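Local coordinates for protein glutaredoxin 1 (Francisella tularensis subsp. tularensis, PDB 3MSZ) that probably reduces protein disulfides as a small redox enzyme of the thioredoxin-fold glutaredoxin family, and binds glutathione, at residues Val18-Trp23 and Thr76-Asn81; Gln22-Glu25 and Ala30-Glu33; Gly53-Pro58 and Gln64-Asp69. All blocks are in the same frame, centred on the assembly; numbering follows the deposited sequence.

Contact 1. Residues Val18-Trp23 and Thr76-Asn81; sequences VWAKQW and TELKAN. With GSH (glutathione), chain D.
Trp23 lays one face of its indole against Leu78, the central apolar meeting of two helices that pack on the same side of the sheet in the thioredoxin fold of glutaredoxins. Helix 15-26 and helix 75-80 run nearly in the same direction here, 27° apart, and the axes of these two short segments come within 10.5 Å, a spacing that leaves room for one layer of side chains.

The apolar part comes first. Leu78 CG sits over the indole, displaced toward its rim, and CD1 approaches Trp23 CE3 at 4.0 Å. The second methyl, CD2, turns to the preceding turn of helix 15-26 and meets Ala20 CB at 4.2 Å; the small alanine lets the leucine branch come in close beside the helix backbone. Leu78 can straddle both residues because its CG stands anti to the backbone N (chi1 -180°), which carries the fork across to the other helix. Ile65 from the sheet lies under Ala20 and Leu78, while Ile85 of helix 82-85 adds cover to Trp23 and Leu78.

A mixed contact follows at the outer margin. Lys79, bent at chi2, chi3 and chi4, crosses the five-membered ring of the indole at a slant, where CD reaches Trp23 CD1 at 3.9 Å and NZ comes within 3.8 Å of Trp23 NE1.

None of the polar bonding joins the two helices. Thr76 and Glu77 belong to the glutathione pocket, and Glu77 OE1 accepts a bond from Gly74 N. Where helix 75-80 ends, Asn81 reaches back to Glu77 O, which takes its N and its ND2 from opposite faces of the carbonyl plane, the latter at 2.7 Å.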
loop_
_atom_site.group_PDB
_atom_site.type_symbol
_atom_site.label_atom_id
_atom_site.label_comp_id
_atom_site.label_asym_id
_atom_site.label_seq_id
_atom_site.Cartn_x
_atom_site.Cartn_y
_atom_site.Cartn_z
ATOM N N VAL A 18 2.362 6.253 7.308
ATOM C CA VAL A 18 2.099 7.710 7.261
ATOM C C VAL A 18 2.940 8.335 6.120
ATOM O O VAL A 18 2.444 9.187 5.397
ATOM C CB VAL A 18 2.350 8.390 8.662
ATOM C CG1 VAL A 18 2.406 9.959 8.579
ATOM C CG2 VAL A 18 1.271 7.976 9.628
ATOM N N TRP A 19 4.199 7.891 5.941
ATOM C CA TRP A 19 5.007 8.435 4.841
ATOM C C TRP A 19 4.355 8.151 3.492
ATOM O O TRP A 19 4.415 8.962 2.585
ATOM C CB TRP A 19 6.443 7.899 4.825
ATOM C CG TRP A 19 7.166 8.063 6.124
ATOM C CD1 TRP A 19 8.063 7.188 6.677
ATOM C CD2 TRP A 19 7.028 9.145 7.058
ATOM N NE1 TRP A 19 8.497 7.666 7.900
ATOM C CE2 TRP A 19 7.896 8.878 8.141
ATOM C CE3 TRP A 19 6.290 10.342 7.066
ATOM C CZ2 TRP A 19 8.022 9.746 9.239
ATOM C CZ3 TRP A 19 6.423 11.202 8.161
ATOM C CH2 TRP A 19 7.268 10.886 9.230
ATOM N N ALA A 20 3.746 6.991 3.359
ATOM C CA ALA A 20 3.126 6.632 2.092
ATOM C C ALA A 20 1.926 7.509 1.814
ATOM O O ALA A 20 1.747 8.027 0.689
ATOM C CB ALA A 20 2.703 5.109 2.108
ATOM N N LYS A 21 1.057 7.637 2.813
ATOM C CA LYS A 21 -0.148 8.493 2.687
ATOM C C LYS A 21 0.236 9.942 2.423
ATOM O O LYS A 21 -0.344 10.608 1.567
ATOM C CB LYS A 21 -1.004 8.403 3.948
ATOM C CG LYS A 21 -1.654 7.035 4.120
ATOM C CD LYS A 21 -2.591 6.985 5.324
ATOM C CE LYS A 21 -1.809 6.689 6.600
ATOM N NZ LYS A 21 -2.703 6.599 7.800
ATOM N N GLN A 22 1.210 10.428 3.183
ATOM C CA GLN A 22 1.703 11.786 3.007
ATOM C C GLN A 22 2.179 12.033 1.582
ATOM O O GLN A 22 1.960 13.112 1.022
ATOM C CB GLN A 22 2.867 12.025 3.958
ATOM C CG GLN A 22 3.482 13.375 3.796
ATOM C CD GLN A 22 4.637 13.596 4.785
ATOM O OE1 GLN A 22 4.497 14.317 5.768
ATOM N NE2 GLN A 22 5.765 12.957 4.523
ATOM N N TRP A 23 2.826 11.033 0.986
ATOM C CA TRP A 23 3.273 11.175 -0.394
ATOM C C TRP A 23 2.086 11.386 -1.351
ATOM O O TRP A 23 2.115 12.254 -2.234
ATOM C CB TRP A 23 4.103 9.960 -0.843
ATOM C CG TRP A 23 4.735 10.164 -2.204
ATOM C CD1 TRP A 23 5.946 10.770 -2.470
ATOM C CD2 TRP A 23 4.176 9.816 -3.484
ATOM N NE1 TRP A 23 6.171 10.801 -3.829
ATOM C CE2 TRP A 23 5.112 10.216 -4.477
ATOM C CE3 TRP A 23 2.987 9.205 -3.889
ATOM C CZ2 TRP A 23 4.896 10.009 -5.858
ATOM C CZ3 TRP A 23 2.768 9.004 -5.277
ATOM C CH2 TRP A 23 3.720 9.416 -6.236
ATOM N N THR A 76 9.384 2.026 0.110
ATOM C CA THR A 76 10.545 1.984 -0.766
ATOM C C THR A 76 10.136 1.839 -2.208
ATOM O O THR A 76 10.633 2.565 -3.067
ATOM C CB THR A 76 11.475 0.833 -0.383
ATOM O OG1 THR A 76 12.036 1.126 0.900
ATOM C CG2 THR A 76 12.608 0.642 -1.426
ATOM N N GLU A 77 9.211 0.921 -2.488
ATOM C CA GLU A 77 8.796 0.733 -3.868
ATOM C C GLU A 77 8.035 1.930 -4.388
ATOM O O GLU A 77 8.163 2.284 -5.565
ATOM C CB GLU A 77 7.974 -0.534 -4.070
ATOM C CG GLU A 77 8.773 -1.814 -3.954
ATOM C CD GLU A 77 8.917 -2.291 -2.494
ATOM O OE1 GLU A 77 8.357 -1.642 -1.570
ATOM O OE2 GLU A 77 9.583 -3.326 -2.274
ATOM N N LEU A 78 7.226 2.547 -3.529
ATOM C CA LEU A 78 6.475 3.728 -3.941
ATOM C C LEU A 78 7.452 4.796 -4.422
ATOM O O LEU A 78 7.310 5.350 -5.508
ATOM C CB LEU A 78 5.643 4.267 -2.779
ATOM C CG LEU A 78 4.784 5.510 -3.033
ATOM C CD1 LEU A 78 3.746 5.239 -4.117
ATOM C CD2 LEU A 78 4.108 5.952 -1.729
ATOM N N LYS A 79 8.448 5.084 -3.607
ATOM C CA LYS A 79 9.399 6.134 -3.957
ATOM C C LYS A 79 10.187 5.776 -5.212
ATOM O O LYS A 79 10.446 6.647 -6.056
ATOM C CB LYS A 79 10.335 6.413 -2.793
ATOM C CG LYS A 79 9.631 7.082 -1.633
ATOM C CD LYS A 79 8.950 8.380 -2.087
ATOM C CE LYS A 79 9.870 9.598 -1.840
ATOM N NZ LYS A 79 9.855 10.558 -2.983
ATOM N N ALA A 80 10.570 4.500 -5.333
ATOM C CA ALA A 80 11.280 4.034 -6.528
ATOM C C ALA A 80 10.488 4.333 -7.789
ATOM O O ALA A 80 11.063 4.576 -8.836
ATOM C CB ALA A 80 11.579 2.550 -6.452
ATOM N N ASN A 81 9.164 4.305 -7.686
ATOM C CA ASN A 81 8.314 4.571 -8.839
ATOM C C ASN A 81 7.645 5.939 -8.842
ATOM O O ASN A 81 6.676 6.142 -9.583
ATOM C CB ASN A 81 7.236 3.501 -8.930
ATOM C CG ASN A 81 7.812 2.137 -9.176
ATOM O OD1 ASN A 81 8.094 1.768 -10.317
ATOM N ND2 ASN A 81 7.998 1.373 -8.110
HETATM N N1 GSH D . 13.841 -4.138 2.908
HETATM C CA1 GSH D . 12.601 -3.443 3.209
HETATM C C1 GSH D . 11.613 -4.259 4.012
HETATM O O11 GSH D . 11.266 -5.403 3.628
HETATM O O12 GSH D . 11.115 -3.784 5.076
HETATM C CB1 GSH D . 12.836 -2.192 4.042
HETATM C CG1 GSH D . 11.415 -1.627 4.060
HETATM C CD1 GSH D . 11.332 -0.270 4.632
HETATM O OE1 GSH D . 12.244 0.732 4.223
HETATM N N2 GSH D . 10.321 -0.174 5.485
HETATM C CA2 GSH D . 9.104 -0.858 5.128
HETATM C C2 GSH D . 8.501 -0.283 3.892
HETATM O O2 GSH D . 7.086 -0.265 3.728
HETATM C CB2 GSH D . 8.113 -0.711 6.259
HETATM S SG2 GSH D . 8.146 -2.153 7.349
HETATM N N3 GSH D . 9.385 0.208 2.994
HETATM C CA3 GSH D . 9.392 -0.302 1.647
HETATM C C3 GSH D . 9.405 -1.831 1.564
HETATM O O31 GSH D . 9.704 -2.583 2.523
HETATM O O32 GSH D . 9.108 -2.418 0.515
#

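Contact 2. Residues Gln22-Glu25 and Ala30-Glu33; sequences QWFE and AFDE
The Phe31 ring is met at its edge by Glu25, whose CG lies in the ring plane, while Phe24 CB comes to the same ring obliquely; the Phe24 ring in turn carries CE3 of its neighbour Trp23 over one face. These groups close the beta-alpha-beta unit formed by strand 6-10, helix 15-26 and strand 32-35, at the point where the chain leaves the helix and turns back toward the sheet.

Apolar contact is made by Phe24 CB, which touches Phe31 CD1 at 3.8 Å. Both aromatic side chains also rest on Val6 and Ile8 of strand 6-10, so the last turns of the helix and the approach to strand 32-35 share one hydrophobic floor. With CG held between the backbone N and the carbonyl carbon (chi1 57°), the Phe31 ring is set toward the helix, its CD1-CE1 side meeting Phe24 and Glu25.

Glu25 supplies the outer border. Its chain is extended beyond CG and crosses the ring's rim, with the carboxylate plane turned 53° from the ring. CG lies 3.9 Å from Phe31 CE1, and the carboxylate reaches farther round the rim, with Glu25 OE2 3.8 Å from Phe31 CZ.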
loop_
_atom_site.group_PDB
_atom_site.type_symbol
_atom_site.label_atom_id
_atom_site.label_comp_id
_atom_site.label_asym_id
_atom_site.label_seq_id
_atom_site.Cartn_x
_atom_site.Cartn_y
_atom_site.Cartn_z
ATOM N N GLN A 22 1.210 10.428 3.183
ATOM C CA GLN A 22 1.703 11.786 3.007
ATOM C C GLN A 22 2.179 12.033 1.582
ATOM O O GLN A 22 1.960 13.112 1.022
ATOM C CB GLN A 22 2.867 12.025 3.958
ATOM C CG GLN A 22 3.482 13.375 3.796
ATOM C CD GLN A 22 4.637 13.596 4.785
ATOM O OE1 GLN A 22 4.497 14.317 5.768
ATOM N NE2 GLN A 22 5.765 12.957 4.523
ATOM N N TRP A 23 2.826 11.033 0.986
ATOM C CA TRP A 23 3.273 11.175 -0.394
ATOM C C TRP A 23 2.086 11.386 -1.351
ATOM O O TRP A 23 2.115 12.254 -2.234
ATOM C CB TRP A 23 4.103 9.960 -0.843
ATOM C CG TRP A 23 4.735 10.164 -2.204
ATOM C CD1 TRP A 23 5.946 10.770 -2.470
ATOM C CD2 TRP A 23 4.176 9.816 -3.484
ATOM N NE1 TRP A 23 6.171 10.801 -3.829
ATOM C CE2 TRP A 23 5.112 10.216 -4.477
ATOM C CE3 TRP A 23 2.987 9.205 -3.889
ATOM C CZ2 TRP A 23 4.896 10.009 -5.858
ATOM C CZ3 TRP A 23 2.768 9.004 -5.277
ATOM C CH2 TRP A 23 3.720 9.416 -6.236
ATOM N N PHE A 24 1.056 10.566 -1.201
ATOM C CA PHE A 24 -0.128 10.696 -2.044
ATOM C C PHE A 24 -0.801 12.047 -1.820
ATOM O O PHE A 24 -1.170 12.729 -2.782
ATOM C CB PHE A 24 -1.097 9.534 -1.798
ATOM C CG PHE A 24 -0.622 8.236 -2.407
ATOM C CD1 PHE A 24 -0.572 8.087 -3.795
ATOM C CD2 PHE A 24 -0.203 7.186 -1.610
ATOM C CE1 PHE A 24 -0.105 6.905 -4.383
ATOM C CE2 PHE A 24 0.244 5.989 -2.185
ATOM C CZ PHE A 24 0.300 5.860 -3.580
ATOM N N GLU A 25 -0.941 12.422 -0.548
ATOM C CA GLU A 25 -1.529 13.714 -0.179
ATOM C C GLU A 25 -0.742 14.916 -0.714
ATOM O O GLU A 25 -1.340 15.886 -1.149
ATOM C CB GLU A 25 -1.714 13.817 1.344
ATOM C CG GLU A 25 -2.863 12.927 1.844
ATOM C CD GLU A 25 -2.787 12.557 3.327
ATOM O OE1 GLU A 25 -1.695 12.636 3.941
ATOM O OE2 GLU A 25 -3.840 12.165 3.874
ATOM N N ALA A 30 -5.964 11.037 -4.350
ATOM C CA ALA A 30 -6.876 10.412 -3.393
ATOM C C ALA A 30 -6.592 8.924 -3.282
ATOM O O ALA A 30 -6.066 8.322 -4.195
ATOM C CB ALA A 30 -8.335 10.633 -3.808
ATOM N N PHE A 31 -6.945 8.328 -2.155
ATOM C CA PHE A 31 -6.686 6.907 -1.955
ATOM C C PHE A 31 -7.705 6.386 -0.961
ATOM O O PHE A 31 -8.270 7.163 -0.178
ATOM C CB PHE A 31 -5.265 6.669 -1.417
ATOM C CG PHE A 31 -4.964 7.401 -0.118
ATOM C CD1 PHE A 31 -4.354 8.659 -0.130
ATOM C CD2 PHE A 31 -5.318 6.846 1.109
ATOM C CE1 PHE A 31 -4.086 9.335 1.068
ATOM C CE2 PHE A 31 -5.057 7.525 2.323
ATOM C CZ PHE A 31 -4.438 8.760 2.301
ATOM N N ASP A 32 -7.940 5.080 -1.019
ATOM C CA ASP A 32 -8.748 4.378 -0.038
ATOM C C ASP A 32 -7.830 3.603 0.904
ATOM O O ASP A 32 -6.994 2.779 0.474
ATOM C CB ASP A 32 -9.723 3.408 -0.716
ATOM C CG ASP A 32 -10.623 2.693 0.291
ATOM O OD1 ASP A 32 -11.429 3.380 0.968
ATOM O OD2 ASP A 32 -10.520 1.449 0.416
ATOM N N GLU A 33 -7.990 3.872 2.192
ATOM C CA GLU A 33 -7.164 3.241 3.199
ATOM C C GLU A 33 -7.970 2.153 3.902
ATOM O O GLU A 33 -9.110 2.379 4.333
ATOM C CB GLU A 33 -6.676 4.276 4.230
ATOM C CG GLU A 33 -5.720 3.688 5.290
ATOM C CD GLU A 33 -5.319 4.715 6.375
ATOM O OE1 GLU A 33 -6.031 5.721 6.509
ATOM O OE2 GLU A 33 -4.306 4.519 7.109
#

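Contact 3. Residues Gly53-Pro58 and Gln64-Asp69; sequences GKVIFP and QIFIDD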
loop_
_atom_site.group_PDB
_atom_site.type_symbol
_atom_site.label_atom_id
_atom_site.label_comp_id
_atom_site.label_asym_id
_atom_site.label_seq_id
_atom_site.Cartn_x
_atom_site.Cartn_y
_atom_site.Cartn_z
ATOM N N GLY A 53 -2.791 -14.261 -5.985
ATOM C CA GLY A 53 -2.323 -13.967 -7.323
ATOM C C GLY A 53 -2.106 -12.471 -7.565
ATOM O O GLY A 53 -1.665 -12.096 -8.639
ATOM N N LYS A 54 -2.395 -11.611 -6.591
ATOM C CA LYS A 54 -2.376 -10.154 -6.845
ATOM C C LYS A 54 -1.101 -9.435 -6.381
ATOM O O LYS A 54 -0.904 -8.261 -6.679
ATOM C CB LYS A 54 -3.593 -9.448 -6.209
ATOM C CG LYS A 54 -4.960 -10.038 -6.555
ATOM C CD LYS A 54 -5.253 -9.995 -8.052
ATOM C CE LYS A 54 -6.630 -10.599 -8.375
ATOM N NZ LYS A 54 -7.365 -9.821 -9.420
ATOM N N VAL A 55 -0.246 -10.112 -5.627
ATOM C CA VAL A 55 0.955 -9.439 -5.125
ATOM C C VAL A 55 2.153 -9.895 -5.934
ATOM O O VAL A 55 2.114 -10.945 -6.609
ATOM C CB VAL A 55 1.183 -9.648 -3.593
ATOM C CG1 VAL A 55 0.041 -9.010 -2.783
ATOM C CG2 VAL A 55 1.387 -11.147 -3.237
ATOM N N ILE A 56 3.212 -9.099 -5.914
ATOM C CA ILE A 56 4.362 -9.399 -6.774
ATOM C C ILE A 56 5.511 -9.959 -5.963
ATOM O O ILE A 56 6.553 -10.346 -6.510
ATOM C CB ILE A 56 4.796 -8.154 -7.579
ATOM C CG1 ILE A 56 5.172 -6.998 -6.630
ATOM C CG2 ILE A 56 3.653 -7.728 -8.479
ATOM C CD1 ILE A 56 5.616 -5.711 -7.341
ATOM N N PHE A 57 5.314 -9.967 -4.647
ATOM C CA PHE A 57 6.217 -10.612 -3.732
ATOM C C PHE A 57 5.403 -10.980 -2.470
ATOM O O PHE A 57 4.306 -10.477 -2.263
ATOM C CB PHE A 57 7.445 -9.725 -3.429
ATOM C CG PHE A 57 7.107 -8.384 -2.805
ATOM C CD1 PHE A 57 7.127 -7.208 -3.576
ATOM C CD2 PHE A 57 6.787 -8.291 -1.445
ATOM C CE1 PHE A 57 6.819 -5.950 -2.997
ATOM C CE2 PHE A 57 6.505 -7.043 -0.849
ATOM C CZ PHE A 57 6.509 -5.869 -1.621
ATOM N N PRO A 58 5.922 -11.886 -1.643
ATOM C CA PRO A 58 5.112 -12.315 -0.490
ATOM C C PRO A 58 5.150 -11.247 0.569
ATOM O O PRO A 58 6.252 -10.863 0.968
ATOM C CB PRO A 58 5.827 -13.597 -0.019
ATOM C CG PRO A 58 7.242 -13.402 -0.434
ATOM C CD PRO A 58 7.212 -12.593 -1.727
ATOM N N GLN A 64 1.042 -1.706 2.360
ATOM C CA GLN A 64 0.991 -2.325 1.033
ATOM C C GLN A 64 0.112 -1.452 0.147
ATOM O O GLN A 64 -1.057 -1.173 0.459
ATOM C CB GLN A 64 0.463 -3.778 1.066
ATOM C CG GLN A 64 1.391 -4.769 1.830
ATOM C CD GLN A 64 2.834 -4.831 1.295
ATOM O OE1 GLN A 64 3.792 -5.072 2.049
ATOM N NE2 GLN A 64 2.994 -4.600 0.006
ATOM N N ILE A 65 0.686 -1.045 -0.982
ATOM C CA ILE A 65 0.051 -0.101 -1.877
ATOM C C ILE A 65 -0.305 -0.756 -3.216
ATOM O O ILE A 65 0.537 -1.419 -3.842
ATOM C CB ILE A 65 1.017 1.076 -2.132
ATOM C CG1 ILE A 65 1.344 1.766 -0.801
ATOM C CG2 ILE A 65 0.420 2.048 -3.175
ATOM C CD1 ILE A 65 2.614 2.573 -0.832
ATOM N N PHE A 66 -1.561 -0.604 -3.632
ATOM C CA PHE A 66 -1.986 -1.052 -4.956
ATOM C C PHE A 66 -2.458 0.147 -5.782
ATOM O O PHE A 66 -3.164 1.027 -5.288
ATOM C CB PHE A 66 -3.101 -2.087 -4.859
ATOM C CG PHE A 66 -2.727 -3.310 -4.070
ATOM C CD1 PHE A 66 -2.435 -4.503 -4.703
ATOM C CD2 PHE A 66 -2.669 -3.263 -2.682
ATOM C CE1 PHE A 66 -2.085 -5.654 -3.958
ATOM C CE2 PHE A 66 -2.340 -4.405 -1.941
ATOM C CZ PHE A 66 -2.049 -5.592 -2.583
ATOM N N ILE A 67 -2.039 0.189 -7.037
ATOM C CA ILE A 67 -2.453 1.261 -7.924
ATOM C C ILE A 67 -3.035 0.648 -9.188
ATOM O O ILE A 67 -2.358 -0.129 -9.881
ATOM C CB ILE A 67 -1.288 2.156 -8.265
ATOM C CG1 ILE A 67 -0.700 2.727 -6.968
ATOM C CG2 ILE A 67 -1.731 3.238 -9.251
ATOM C CD1 ILE A 67 0.515 3.596 -7.149
ATOM N N ASP A 68 -4.290 1.005 -9.464
ATOM C CA ASP A 68 -5.079 0.394 -10.537
ATOM C C ASP A 68 -4.947 -1.132 -10.490
ATOM O O ASP A 68 -4.764 -1.780 -11.524
ATOM C CB ASP A 68 -4.684 0.953 -11.920
ATOM C CG ASP A 68 -4.984 2.459 -12.057
ATOM O OD1 ASP A 68 -4.174 3.181 -12.690
ATOM O OD2 ASP A 68 -6.021 2.923 -11.516
ATOM N N ASP A 69 -5.010 -1.682 -9.278
ATOM C CA ASP A 69 -5.049 -3.134 -9.073
ATOM C C ASP A 69 -3.687 -3.826 -9.231
ATOM O O ASP A 69 -3.565 -5.045 -9.086
ATOM C CB ASP A 69 -6.125 -3.775 -9.967
ATOM C CG ASP A 69 -7.530 -3.226 -9.675
ATOM O OD1 ASP A 69 -7.925 -3.172 -8.480
ATOM O OD2 ASP A 69 -8.232 -2.838 -10.641
#
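Segment 53-58 is an irregular loop that passes beside strand 64-67 without pairing with it; the closest CA pair is Lys54 and Asp69, the latter just past the strand, at 7.8 Å, and the CA atoms of Val55 and Phe66 stand 8.9 Å apart. In the glutaredoxin form of the thioredoxin fold this loop leads from helix 39-50 back into the sheet, and here it meets the strand through a few side chains and one backbone carbonyl.

Phe66 is the main point of support. Its ring rises from the strand and offers its edge to the loop: Lys54 O lies in the ring plane, 3.9 Å from Phe66 CE1, and Val55 CG1 comes to the same margin, 4.0 Å from Phe66 CZ. The valine branch that makes this contact is the one anti to the carbonyl carbon (chi1 -64°). Met49 of helix 39-50 touches both Val55 and Phe66, and His71 of strand 70-73 meets the Phe66 ring and Val55 from the sheet, so that Val55 sits between helix 39-50 and strands 64-67 and 70-73.

Farther along the loop, Phe57 brings its ring toward the start of the strand, where it crosses the side chain of Gln64 with the ring and amide planes 74° apart. The ring of His71 also meets Phe57, and Phe57 lies about 5 Å from the bound glutathione, measured from its side chain, so this end of the contact borders the ligand pocket.

The opposite end is more polar and more exposed. Asp69, which binds glutathione in a structure of this protein though not in this chain, is held by a salt bridge from its OD1 to Lys5. Lys54 extends in the same direction, yet the opposite charges stay apart, with Lys54 NZ 6.7 Å from Asp69 OD1.

In the fold
Contacts 1 and 2 share helix 15-26: contact 1 ties it to helix 75-80, contact 2 to the chain entering strand 32-35, and a salt bridge from Lys21 to Glu33 spans the two. Contact 3 lies about 16 Å from contact 2, centre to centre, and rests a loop on strand 64-67. Each sets buried members (Ala20 and Leu78; Phe24; Gln64 and Phe66) against an exposed one, Lys79, Glu25 or Lys54 in turn. Ile65 connects them, touching Ala20, Leu78 and Phe24. Leucine on indole, a ring met by a phenylalanine CB and a carboxylate, and a ring edge against a loop carbonyl mark their differing chemistry; contacts 1 and 3 reach glutathione's neighbourhood.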